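Long-range contacts in putative uncharacterized protein (Ustilago maydis, PDB 4GNX), which binds single-stranded DNA through OB-fold domains, probably as the large subunit of replication protein A: residues C[299-304]-C[393-398]; C[342-347]-C[365-370]. One frame throughout, in Å; residues are numbered along the deposited sequence.

Contact 1. Residues C[299-304]-C[393-398]. With nucleotides of chain G.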
ATOM      1  N   VAL C 299     -12.930  13.331  -6.042  1.00 31.45           N
ATOM      2  CA  VAL C 299     -13.607  14.363  -5.262  1.00 32.66           C
ATOM      3  C   VAL C 299     -14.459  15.303  -6.137  1.00 35.72           C
ATOM      4  O   VAL C 299     -15.451  15.854  -5.661  1.00 37.38           O
ATOM      5  CB  VAL C 299     -12.555  15.155  -4.467  1.00 31.81           C
ATOM      6  CG1 VAL C 299     -12.947  16.603  -4.287  1.00 33.80           C
ATOM      7  CG2 VAL C 299     -12.294  14.491  -3.136  1.00 30.71           C
ATOM      8  N   TYR C 300     -14.073  15.496  -7.400  1.00 37.59           N
ATOM      9  CA  TYR C 300     -14.806  16.395  -8.307  1.00 40.87           C
ATOM     10  C   TYR C 300     -14.566  16.092  -9.779  1.00 39.93           C
ATOM     11  O   TYR C 300     -13.438  15.814 -10.189  1.00 37.77           O
ATOM     12  CB  TYR C 300     -14.445  17.867  -8.046  1.00 45.07           C
ATOM     13  CG  TYR C 300     -15.213  18.864  -8.910  1.00 49.75           C
ATOM     14  CD1 TYR C 300     -16.560  19.147  -8.651  1.00 53.95           C
ATOM     15  CD2 TYR C 300     -14.600  19.524  -9.978  1.00 51.81           C
ATOM     16  CE1 TYR C 300     -17.277  20.047  -9.429  1.00 56.78           C
ATOM     17  CE2 TYR C 300     -15.311  20.425 -10.764  1.00 56.13           C
ATOM     18  CZ  TYR C 300     -16.648  20.685 -10.487  1.00 57.69           C
ATOM     19  OH  TYR C 300     -17.365  21.576 -11.260  1.00 60.14           O
ATOM     20  N   ILE C 301     -15.649  16.160 -10.555  1.00 41.68           N
ATOM     21  CA  ILE C 301     -15.587  16.126 -12.020  1.00 43.50           C
ATOM     22  C   ILE C 301     -16.114  17.441 -12.559  1.00 45.39           C
ATOM     23  O   ILE C 301     -17.188  17.886 -12.174  1.00 46.65           O
ATOM     24  CB  ILE C 301     -16.371  14.938 -12.598  1.00 43.76           C
ATOM     25  CG1 ILE C 301     -15.885  13.642 -11.935  1.00 42.76           C
ATOM     26  CG2 ILE C 301     -16.140  14.850 -14.093  1.00 44.68           C
ATOM     27  CD1 ILE C 301     -16.955  12.612 -11.666  1.00 42.61           C
ATOM     28  N   LYS C 302     -15.324  18.080 -13.408  1.00 47.96           N
ATOM     29  CA  LYS C 302     -15.683  19.369 -14.005  1.00 52.76           C
ATOM     30  C   LYS C 302     -16.810  19.180 -15.021  1.00 56.70           C
ATOM     31  O   LYS C 302     -16.645  18.452 -16.006  1.00 56.43           O
ATOM     32  CB  LYS C 302     -14.450  19.976 -14.661  1.00 53.20           C
ATOM     33  CG  LYS C 302     -14.696  21.171 -15.554  1.00 57.26           C
ATOM     34  CD  LYS C 302     -13.393  21.583 -16.229  1.00 60.13           C
ATOM     35  CE  LYS C 302     -13.437  23.033 -16.672  1.00 65.24           C
ATOM     36  NZ  LYS C 302     -12.085  23.552 -17.011  1.00 68.45           N
ATOM     37  N   GLN C 303     -17.954  19.816 -14.764  1.00 60.87           N
ATOM     38  CA  GLN C 303     -19.134  19.666 -15.619  1.00 64.64           C
ATOM     39  C   GLN C 303     -18.932  20.271 -17.005  1.00 66.32           C
ATOM     40  O   GLN C 303     -19.091  19.590 -18.010  1.00 67.36           O
ATOM     41  CB  GLN C 303     -20.378  20.271 -14.965  1.00 68.92           C
ATOM     42  CG  GLN C 303     -20.646  19.757 -13.559  1.00 72.19           C
ATOM     43  CD  GLN C 303     -22.129  19.564 -13.250  1.00 76.36           C
ATOM     44  OE1 GLN C 303     -23.012  20.082 -13.949  1.00 78.44           O
ATOM     45  NE2 GLN C 303     -22.408  18.801 -12.190  1.00 76.38           N
ATOM     46  N   GLU C 304     -18.588  21.551 -17.049  1.00 69.46           N
ATOM     47  CA  GLU C 304     -18.392  22.246 -18.310  1.00 72.96           C
ATOM     48  C   GLU C 304     -17.268  21.604 -19.115  1.00 70.81           C
ATOM     49  O   GLU C 304     -16.184  21.317 -18.581  1.00 68.01           O
ATOM     50  CB  GLU C 304     -18.134  23.741 -18.097  1.00 79.34           C
ATOM     51  CG  GLU C 304     -17.078  24.082 -17.050  1.00 83.90           C
ATOM     52  CD  GLU C 304     -16.201  25.257 -17.458  1.00 91.32           C
ATOM     53  OE1 GLU C 304     -16.278  25.688 -18.634  1.00 97.20           O
ATOM     54  OE2 GLU C 304     -15.419  25.743 -16.609  1.00 92.73           O
ATOM     55  N   HIS C 393     -22.281  13.630  -9.683  1.00 58.01           N
ATOM     56  CA  HIS C 393     -22.246  13.667  -8.231  1.00 59.93           C
ATOM     57  C   HIS C 393     -22.062  12.269  -7.693  1.00 56.56           C
ATOM     58  O   HIS C 393     -21.376  12.080  -6.691  1.00 56.04           O
ATOM     59  CB  HIS C 393     -23.497  14.356  -7.668  1.00 68.53           C
ATOM     60  CG  HIS C 393     -23.554  14.377  -6.157  1.00 79.10           C
ATOM     61  ND1 HIS C 393     -24.217  13.442  -5.441  1.00 84.71           N
ATOM     62  CD2 HIS C 393     -22.980  15.253  -5.222  1.00 86.11           C
ATOM     63  CE1 HIS C 393     -24.082  13.705  -4.114  1.00 87.31           C
ATOM     64  NE2 HIS C 393     -23.326  14.813  -3.982  1.00 86.80           N
ATOM     65  N   ARG C 394     -22.632  11.285  -8.388  1.00 54.63           N
ATOM     66  CA  ARG C 394     -22.562   9.866  -8.012  1.00 53.09           C
ATOM     67  C   ARG C 394     -21.209   9.282  -8.349  1.00 51.37           C
ATOM     68  O   ARG C 394     -20.805   8.277  -7.771  1.00 54.60           O
ATOM     69  CB  ARG C 394     -23.636   9.074  -8.763  1.00 56.48           C
ATOM     70  CG  ARG C 394     -23.949   7.676  -8.246  1.00 58.15           C
ATOM     71  CD  ARG C 394     -25.057   7.008  -9.062  1.00 61.38           C
ATOM     72  NE  ARG C 394     -26.325   7.750  -9.017  1.00 65.48           N
ATOM     73  CZ  ARG C 394     -26.932   8.309 -10.070  1.00 68.44           C
ATOM     74  NH1 ARG C 394     -26.411   8.218 -11.291  1.00 68.61           N
ATOM     75  NH2 ARG C 394     -28.076   8.963  -9.903  1.00 69.85           N
ATOM     76  N   ALA C 395     -20.506   9.910  -9.285  1.00 48.65           N
ATOM     77  CA  ALA C 395     -19.231   9.400  -9.766  1.00 45.38           C
ATOM     78  C   ALA C 395     -18.105   9.747  -8.813  1.00 43.70           C
ATOM     79  O   ALA C 395     -17.061   9.086  -8.781  1.00 44.10           O
ATOM     80  CB  ALA C 395     -18.939   9.966 -11.132  1.00 46.25           C
ATOM     81  N   ALA C 396     -18.303  10.801  -8.036  1.00 41.95           N
ATOM     82  CA  ALA C 396     -17.310  11.185  -7.053  1.00 39.34           C
ATOM     83  C   ALA C 396     -17.499  10.296  -5.821  1.00 39.09           C
ATOM     84  O   ALA C 396     -18.401   9.435  -5.805  1.00 41.23           O
ATOM     85  CB  ALA C 396     -17.458  12.655  -6.707  1.00 39.12           C
ATOM     86  N   ASN C 397     -16.661  10.502  -4.804  1.00 36.14           N
ATOM     87  CA  ASN C 397     -16.645   9.679  -3.595  1.00 35.58           C
ATOM     88  C   ASN C 397     -16.363   8.216  -3.906  1.00 35.39           C
ATOM     89  O   ASN C 397     -16.901   7.323  -3.249  1.00 36.06           O
ATOM     90  CB  ASN C 397     -17.946   9.832  -2.773  1.00 37.13           C
ATOM     91  CG  ASN C 397     -17.798   9.346  -1.329  1.00 37.37           C
ATOM     92  OD1 ASN C 397     -16.702   9.038  -0.890  1.00 36.87           O
ATOM     93  ND2 ASN C 397     -18.906   9.262  -0.596  1.00 39.12           N
ATOM     94  N   ARG C 398     -15.521   7.976  -4.913  1.00 34.91           N
ATOM     95  CA  ARG C 398     -15.137   6.619  -5.310  1.00 35.51           C
ATOM     96  C   ARG C 398     -13.639   6.541  -5.449  1.00 34.41           C
ATOM     97  O   ARG C 398     -13.006   7.515  -5.867  1.00 33.72           O
ATOM     98  CB  ARG C 398     -15.777   6.220  -6.632  1.00 37.32           C
ATOM     99  CG  ARG C 398     -17.276   6.179  -6.613  1.00 40.71           C
ATOM    100  CD  ARG C 398     -17.738   4.893  -7.269  1.00 45.49           C
ATOM    101  NE  ARG C 398     -19.114   5.029  -7.714  1.00 48.57           N
ATOM    102  CZ  ARG C 398     -20.142   4.453  -7.124  1.00 51.64           C
ATOM    103  NH1 ARG C 398     -19.948   3.671  -6.070  1.00 52.52           N
ATOM    104  NH2 ARG C 398     -21.363   4.647  -7.604  1.00 55.84           N
TER
ATOM    105  P    DT G  19     -15.268  24.547 -12.566  1.00 97.19           P
ATOM    106  OP1  DT G  19     -15.476  23.080 -12.494  1.00 95.61           O
ATOM    107  OP2  DT G  19     -15.126  25.191 -13.895  1.00 98.62           O
ATOM    108  O5'  DT G  19     -16.541  25.209 -11.863  1.00107.15           O
ATOM    109  C5'  DT G  19     -16.500  25.749 -10.524  1.00114.07           C
ATOM    110  C4'  DT G  19     -16.590  24.640  -9.501  1.00124.98           C
ATOM    111  O4'  DT G  19     -15.269  24.117  -9.240  1.00132.87           O
ATOM    112  C3'  DT G  19     -17.105  25.067  -8.132  1.00134.04           C
ATOM    113  O3'  DT G  19     -17.578  23.891  -7.470  1.00147.18           O
ATOM    114  C2'  DT G  19     -15.842  25.579  -7.462  1.00134.24           C
ATOM    115  C1'  DT G  19     -14.776  24.625  -8.000  1.00132.11           C
ATOM    116  N1   DT G  19     -13.441  25.217  -8.254  1.00126.87           N
ATOM    117  C2   DT G  19     -12.374  24.354  -8.380  1.00125.54           C
ATOM    118  O2   DT G  19     -12.480  23.142  -8.273  1.00125.68           O
ATOM    119  N3   DT G  19     -11.170  24.966  -8.635  1.00121.41           N
ATOM    120  C4   DT G  19     -10.934  26.321  -8.774  1.00113.25           C
ATOM    121  O4   DT G  19      -9.796  26.722  -9.004  1.00105.02           O
ATOM    122  C5   DT G  19     -12.099  27.168  -8.633  1.00114.21           C
ATOM    123  C7   DT G  19     -11.941  28.649  -8.769  1.00111.78           C
ATOM    124  C6   DT G  19     -13.278  26.581  -8.388  1.00120.25           C
ATOM    125  P    DT G  20     -18.272  23.904  -6.026  1.00170.05           P
ATOM    126  OP1  DT G  20     -19.740  23.841  -6.249  1.00171.46           O
ATOM    127  OP2  DT G  20     -17.710  25.022  -5.223  1.00169.28           O
ATOM    128  O5'  DT G  20     -17.774  22.533  -5.374  1.00172.24           O
ATOM    129  C5'  DT G  20     -17.807  21.287  -6.110  1.00161.79           C
ATOM    130  C4'  DT G  20     -17.487  20.092  -5.235  1.00165.38           C
ATOM    131  O4'  DT G  20     -16.085  19.751  -5.327  1.00164.19           O
ATOM    132  C3'  DT G  20     -17.811  20.216  -3.741  1.00172.62           C
ATOM    133  O3'  DT G  20     -18.752  19.206  -3.346  1.00179.83           O
ATOM    134  C2'  DT G  20     -16.485  19.976  -3.029  1.00165.57           C
ATOM    135  C1'  DT G  20     -15.427  20.067  -4.117  1.00159.13           C
ATOM    136  N1   DT G  20     -14.803  21.394  -4.283  1.00154.06           N
ATOM    137  C2   DT G  20     -13.823  21.537  -5.240  1.00148.00           C
ATOM    138  O2   DT G  20     -13.434  20.618  -5.941  1.00136.19           O
ATOM    139  N3   DT G  20     -13.307  22.806  -5.342  1.00155.16           N
ATOM    140  C4   DT G  20     -13.667  23.918  -4.602  1.00157.40           C
ATOM    141  O4   DT G  20     -13.109  24.994  -4.804  1.00163.58           O
ATOM    142  C5   DT G  20     -14.706  23.695  -3.622  1.00151.52           C
ATOM    143  C7   DT G  20     -15.162  24.840  -2.774  1.00145.08           C
ATOM    144  C6   DT G  20     -15.213  22.461  -3.512  1.00153.14           C
ATOM    145  P    DT G  18      -9.413  28.026 -12.662  1.00106.87           P
ATOM    146  OP1  DT G  18      -9.959  29.330 -13.124  1.00105.49           O
ATOM    147  OP2  DT G  18      -8.446  27.992 -11.534  1.00112.05           O
ATOM    148  O5'  DT G  18     -10.650  27.096 -12.288  1.00102.77           O
ATOM    149  C5'  DT G  18     -11.837  27.067 -13.109  1.00 93.30           C
ATOM    150  C4'  DT G  18     -12.295  25.641 -13.313  1.00 85.25           C
ATOM    151  O4'  DT G  18     -11.238  24.911 -13.963  1.00 76.62           O
ATOM    152  C3'  DT G  18     -12.595  24.874 -12.025  1.00 81.64           C
ATOM    153  O3'  DT G  18     -13.986  24.921 -11.660  1.00 88.17           O
ATOM    154  C2'  DT G  18     -12.103  23.462 -12.301  1.00 74.24           C
ATOM    155  C1'  DT G  18     -11.267  23.553 -13.572  1.00 68.16           C
ATOM    156  N1   DT G  18      -9.872  23.099 -13.450  1.00 63.43           N
ATOM    157  C2   DT G  18      -9.444  22.134 -14.331  1.00 61.76           C
ATOM    158  O2   DT G  18     -10.170  21.628 -15.170  1.00 66.84           O
ATOM    159  N3   DT G  18      -8.126  21.775 -14.190  1.00 58.22           N
ATOM    160  C4   DT G  18      -7.215  22.282 -13.285  1.00 61.57           C
ATOM    161  O4   DT G  18      -6.062  21.860 -13.278  1.00 64.55           O
ATOM    162  C5   DT G  18      -7.728  23.302 -12.398  1.00 63.13           C
ATOM    163  C7   DT G  18      -6.811  23.908 -11.381  1.00 60.75           C
ATOM    164  C6   DT G  18      -9.013  23.661 -12.529  1.00 63.68           C
TER

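Contact 2. Residues C[342-347]-C[365-370]. With nucleotides of chain G.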
ATOM      1  N   TYR C 342     -19.771  11.499 -29.414  1.00 55.09           N
ATOM      2  CA  TYR C 342     -19.356  12.237 -28.231  1.00 52.16           C
ATOM      3  C   TYR C 342     -18.259  11.494 -27.515  1.00 52.74           C
ATOM      4  O   TYR C 342     -18.402  10.324 -27.195  1.00 56.40           O
ATOM      5  CB  TYR C 342     -20.539  12.518 -27.312  1.00 53.30           C
ATOM      6  CG  TYR C 342     -21.606  13.392 -27.951  1.00 51.58           C
ATOM      7  CD1 TYR C 342     -22.747  12.819 -28.523  1.00 53.01           C
ATOM      8  CD2 TYR C 342     -21.473  14.785 -27.993  1.00 48.54           C
ATOM      9  CE1 TYR C 342     -23.732  13.603 -29.104  1.00 51.74           C
ATOM     10  CE2 TYR C 342     -22.456  15.580 -28.572  1.00 47.39           C
ATOM     11  CZ  TYR C 342     -23.582  14.983 -29.129  1.00 49.23           C
ATOM     12  OH  TYR C 342     -24.570  15.751 -29.719  1.00 49.37           O
ATOM     13  N   ARG C 343     -17.147  12.175 -27.303  1.00 57.14           N
ATOM     14  CA  ARG C 343     -16.021  11.595 -26.603  1.00 55.94           C
ATOM     15  C   ARG C 343     -15.710  12.408 -25.352  1.00 53.32           C
ATOM     16  O   ARG C 343     -15.946  13.612 -25.311  1.00 53.19           O
ATOM     17  CB  ARG C 343     -14.794  11.539 -27.513  1.00 57.74           C
ATOM     18  CG  ARG C 343     -14.893  10.533 -28.638  1.00 60.53           C
ATOM     19  CD  ARG C 343     -13.537  10.258 -29.269  1.00 62.41           C
ATOM     20  NE  ARG C 343     -12.768   9.196 -28.605  1.00 61.66           N
ATOM     21  CZ  ARG C 343     -12.969   7.886 -28.768  1.00 63.06           C
ATOM     22  NH1 ARG C 343     -13.933   7.423 -29.560  1.00 65.16           N
ATOM     23  NH2 ARG C 343     -12.200   7.021 -28.128  1.00 63.18           N
ATOM     24  N   TYR C 344     -15.177  11.744 -24.339  1.00 51.71           N
ATOM     25  CA  TYR C 344     -14.810  12.416 -23.097  1.00 50.24           C
ATOM     26  C   TYR C 344     -13.495  13.164 -23.202  1.00 51.41           C
ATOM     27  O   TYR C 344     -12.555  12.725 -23.868  1.00 52.38           O
ATOM     28  CB  TYR C 344     -14.729  11.429 -21.924  1.00 47.17           C
ATOM     29  CG  TYR C 344     -16.073  10.988 -21.366  1.00 46.38           C
ATOM     30  CD1 TYR C 344     -16.464   9.644 -21.401  1.00 46.68           C
ATOM     31  CD2 TYR C 344     -16.956  11.908 -20.810  1.00 45.33           C
ATOM     32  CE1 TYR C 344     -17.687   9.234 -20.893  1.00 46.02           C
ATOM     33  CE2 TYR C 344     -18.182  11.502 -20.306  1.00 45.14           C
ATOM     34  CZ  TYR C 344     -18.537  10.168 -20.353  1.00 45.71           C
ATOM     35  OH  TYR C 344     -19.753   9.777 -19.852  1.00 46.98           O
ATOM     36  N   ILE C 345     -13.464  14.308 -22.530  1.00 52.09           N
ATOM     37  CA  ILE C 345     -12.232  15.026 -22.204  1.00 52.75           C
ATOM     38  C   ILE C 345     -12.257  15.358 -20.713  1.00 50.66           C
ATOM     39  O   ILE C 345     -12.282  16.512 -20.304  1.00 51.15           O
ATOM     40  CB  ILE C 345     -12.041  16.270 -23.090  1.00 55.00           C
ATOM     41  CG1 ILE C 345     -13.410  16.887 -23.445  1.00 56.84           C
ATOM     42  CG2 ILE C 345     -11.289  15.857 -24.341  1.00 56.80           C
ATOM     43  CD1 ILE C 345     -13.380  18.195 -24.221  1.00 59.41           C
ATOM     44  N   LEU C 346     -12.254  14.308 -19.914  1.00 50.23           N
ATOM     45  CA  LEU C 346     -12.504  14.397 -18.493  1.00 51.34           C
ATOM     46  C   LEU C 346     -11.463  15.202 -17.712  1.00 51.46           C
ATOM     47  O   LEU C 346     -10.258  14.960 -17.815  1.00 51.06           O
ATOM     48  CB  LEU C 346     -12.563  12.990 -17.925  1.00 52.88           C
ATOM     49  CG  LEU C 346     -12.855  12.843 -16.433  1.00 53.13           C
ATOM     50  CD1 LEU C 346     -14.324  12.484 -16.272  1.00 53.85           C
ATOM     51  CD2 LEU C 346     -11.975  11.746 -15.851  1.00 51.50           C
ATOM     52  N   SER C 347     -11.944  16.149 -16.917  1.00 51.13           N
ATOM     53  CA  SER C 347     -11.084  16.858 -15.986  1.00 50.73           C
ATOM     54  C   SER C 347     -11.522  16.547 -14.558  1.00 50.26           C
ATOM     55  O   SER C 347     -12.592  16.991 -14.119  1.00 52.33           O
ATOM     56  CB  SER C 347     -11.157  18.356 -16.240  1.00 53.13           C
ATOM     57  OG  SER C 347      -9.931  18.968 -15.904  1.00 54.35           O
ATOM     58  N   ASP C 365     -11.222   5.339 -20.205  1.00 68.25           N
ATOM     59  CA  ASP C 365     -11.108   5.443 -18.745  1.00 65.64           C
ATOM     60  C   ASP C 365     -12.157   6.349 -18.096  1.00 59.52           C
ATOM     61  O   ASP C 365     -12.600   6.100 -16.970  1.00 59.17           O
ATOM     62  CB  ASP C 365      -9.685   5.877 -18.355  1.00 70.36           C
ATOM     63  CG  ASP C 365      -8.641   4.770 -18.608  1.00 78.50           C
ATOM     64  OD1 ASP C 365      -8.666   3.729 -17.906  1.00 79.76           O
ATOM     65  OD2 ASP C 365      -7.793   4.934 -19.515  1.00 82.81           O
ATOM     66  N   ALA C 366     -12.568   7.393 -18.807  1.00 54.94           N
ATOM     67  CA  ALA C 366     -13.603   8.265 -18.281  1.00 50.91           C
ATOM     68  C   ALA C 366     -14.976   7.604 -18.255  1.00 49.58           C
ATOM     69  O   ALA C 366     -15.827   7.981 -17.446  1.00 47.29           O
ATOM     70  CB  ALA C 366     -13.639   9.581 -19.040  1.00 51.02           C
ATOM     71  N   THR C 367     -15.177   6.602 -19.116  1.00 50.99           N
ATOM     72  CA  THR C 367     -16.458   5.893 -19.180  1.00 52.99           C
ATOM     73  C   THR C 367     -16.749   5.103 -17.912  1.00 52.97           C
ATOM     74  O   THR C 367     -17.858   5.157 -17.388  1.00 52.29           O
ATOM     75  CB  THR C 367     -16.576   4.978 -20.415  1.00 55.03           C
ATOM     76  OG1 THR C 367     -16.548   5.775 -21.600  1.00 56.13           O
ATOM     77  CG2 THR C 367     -17.882   4.211 -20.391  1.00 55.79           C
ATOM     78  N   GLN C 368     -15.754   4.378 -17.419  1.00 54.80           N
ATOM     79  CA  GLN C 368     -15.914   3.658 -16.165  1.00 57.31           C
ATOM     80  C   GLN C 368     -15.957   4.608 -14.980  1.00 53.25           C
ATOM     81  O   GLN C 368     -16.544   4.301 -13.948  1.00 54.57           O
ATOM     82  CB  GLN C 368     -14.810   2.627 -15.970  1.00 63.25           C
ATOM     83  CG  GLN C 368     -13.410   3.196 -16.107  1.00 69.10           C
ATOM     84  CD  GLN C 368     -12.366   2.362 -15.389  1.00 76.81           C
ATOM     85  OE1 GLN C 368     -12.599   1.860 -14.275  1.00 82.23           O
ATOM     86  NE2 GLN C 368     -11.195   2.214 -16.019  1.00 78.07           N
ATOM     87  N   LEU C 369     -15.345   5.768 -15.120  1.00 49.64           N
ATOM     88  CA  LEU C 369     -15.421   6.724 -14.044  1.00 48.35           C
ATOM     89  C   LEU C 369     -16.822   7.300 -13.884  1.00 49.13           C
ATOM     90  O   LEU C 369     -17.152   7.830 -12.835  1.00 49.09           O
ATOM     91  CB  LEU C 369     -14.372   7.818 -14.210  1.00 46.84           C
ATOM     92  CG  LEU C 369     -13.203   7.634 -13.235  1.00 45.38           C
ATOM     93  CD1 LEU C 369     -12.372   6.384 -13.511  1.00 46.31           C
ATOM     94  CD2 LEU C 369     -12.305   8.850 -13.239  1.00 44.79           C
ATOM     95  N   ILE C 370     -17.650   7.162 -14.915  1.00 49.86           N
ATOM     96  CA  ILE C 370     -19.010   7.709 -14.902  1.00 50.00           C
ATOM     97  C   ILE C 370     -20.062   6.604 -15.090  1.00 51.72           C
ATOM     98  O   ILE C 370     -21.231   6.781 -14.747  1.00 52.36           O
ATOM     99  CB  ILE C 370     -19.155   8.847 -15.946  1.00 50.69           C
ATOM    100  CG1 ILE C 370     -18.215   9.996 -15.571  1.00 48.38           C
ATOM    101  CG2 ILE C 370     -20.590   9.364 -16.030  1.00 51.25           C
ATOM    102  CD1 ILE C 370     -17.734  10.807 -16.745  1.00 48.89           C
TER
ATOM    103  P    DT G  18      -9.413  28.026 -12.662  1.00106.87           P
ATOM    104  OP1  DT G  18      -9.959  29.330 -13.124  1.00105.49           O
ATOM    105  OP2  DT G  18      -8.446  27.992 -11.534  1.00112.05           O
ATOM    106  O5'  DT G  18     -10.650  27.096 -12.288  1.00102.77           O
ATOM    107  C5'  DT G  18     -11.837  27.067 -13.109  1.00 93.30           C
ATOM    108  C4'  DT G  18     -12.295  25.641 -13.313  1.00 85.25           C
ATOM    109  O4'  DT G  18     -11.238  24.911 -13.963  1.00 76.62           O
ATOM    110  C3'  DT G  18     -12.595  24.874 -12.025  1.00 81.64           C
ATOM    111  O3'  DT G  18     -13.986  24.921 -11.660  1.00 88.17           O
ATOM    112  C2'  DT G  18     -12.103  23.462 -12.301  1.00 74.24           C
ATOM    113  C1'  DT G  18     -11.267  23.553 -13.572  1.00 68.16           C
ATOM    114  N1   DT G  18      -9.872  23.099 -13.450  1.00 63.43           N
ATOM    115  C2   DT G  18      -9.444  22.134 -14.331  1.00 61.76           C
ATOM    116  O2   DT G  18     -10.170  21.628 -15.170  1.00 66.84           O
ATOM    117  N3   DT G  18      -8.126  21.775 -14.190  1.00 58.22           N
ATOM    118  C4   DT G  18      -7.215  22.282 -13.285  1.00 61.57           C
ATOM    119  O4   DT G  18      -6.062  21.860 -13.278  1.00 64.55           O
ATOM    120  C5   DT G  18      -7.728  23.302 -12.398  1.00 63.13           C
ATOM    121  C7   DT G  18      -6.811  23.908 -11.381  1.00 60.75           C
ATOM    122  C6   DT G  18      -9.013  23.661 -12.529  1.00 63.68           C
TER

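Contact 1. Residues C[299-304]-C[393-398]
The wall of an OB-fold barrel and the end of the helix 385-395 meet where Ile301 of strand 290-310 reaches Ala395 and Ala396. The CG1 branch of the isoleucine is turned away from its own carbonyl carbon (chi1 -54°), which carries CD1 across to the methyl of Ala395, with 3.4 Å between Ile301 CD1 and Ala395 CB. Ala396 lies against backbone, its CB 3.9 Å from Val299 O. No hydrogen bond crosses between the segments; the junction rests on methyl groups, one against a side chain and one against a carbonyl. In the OB fold the chain leaves the third strand, runs through helical connections and returns as the fourth; here residues 393-398 form that return, and Asn397 and Arg398 pair with Val298 by backbone hydrogen bonds. A classic beta bulge, in which Val299 and Tyr300 both face Asn349, interrupts the strand. Within the bulge, the Tyr300 side chain points away from residues 393-398 and meets the bound DNA. The first torsion sets CG anti to the backbone N (chi1 -177°), swinging the ring out to where Tyr300 OH donates a hydrogen bond to OP1 of DT19 of chain G, 2.7 Å away, this oxygen sitting at the ring edge near its plane. Tyr300 CD1 lies 3.4 Å from O4' of DT20 of chain G. Lys302, extended beyond CG, reaches DT18 of chain G, the nucleotide before DT19, its NZ donating to O2 at 3.3 Å. In the last helical turn, the His393 ring stacks on His110 of a neighbouring subunit.

Contact 2. Residues C[342-347]-C[365-370]
Tyr344 and Leu346, two positions apart on strand 342-347, point into helix 365-370. The helix runs nearly across the strand, at 79° and with 8.8 Å between axes. The methyl of Ala366 fits between the two side chains, its CB lying 3.6 Å from Tyr344 CB and 3.7 Å from Leu346 CB. Tyr344 extends along the helix with CG beside its backbone N (chi1 -76°), and Thr367 crosses it at about a right angle. There the oxygen, in the plane of the ring, faces its edge, with 3.7 Å between Tyr344 CE1 and Thr367 OG1. Ile370 comes from the opposite direction and meets the ring obliquely, its CD1 3.7 Å from Tyr344 CE2. Both polar ends find backbone partners: Tyr344 OH is hydrogen-bonded to Met372 O, which should restrain the far end of the ring, and Thr367 OG1 is hydrogen-bonded to Asn363 O. The Leu346 and Ile370 side chains slide past each other in opposite directions, with CD1 of Leu346 3.8 Å from Ile370 CD1; Leu369 crosses Leu346 at about a right angle, with 3.9 Å between Leu346 CD2 and Leu369 CD2. At the strand's next residue, Ser347 OG donates to O2 of DT18 of chain G at 2.8 Å. The helix follows strand 355-362 of the OB fold and is tied to strand 414-426 by two hydrogen bonds with Ala424, Asp365 OD1 accepting from its N and Gln368 NE2 donating to its O, while helix 374-381 packs on Tyr344 through Ala374 and Leu377, and strand 290-310 adds Leu306.

How the contacts relate
Contacts 1 and 2 show how one OB fold can join its hydrophobic interior to a DNA-binding surface. Their centres lie 11 Å apart, on neighbouring strands of one sheet, and in sequence contact 2 falls wholly between the segments of contact 1. A probable backbone hydrogen bond, Lys302 N to Ser347 O at 3.0 Å, links the strands, while Ile301 CG2 lies 3.7 Å from Leu346 CD1, continuing the apolar packing between the contacts. The second segments of the two contacts also meet, Ala395 CB packing on Leu369 O. On the DNA side, Lys302 of contact 1 and Ser347 of contact 2 converge on the same O2 of DT18 of chain G.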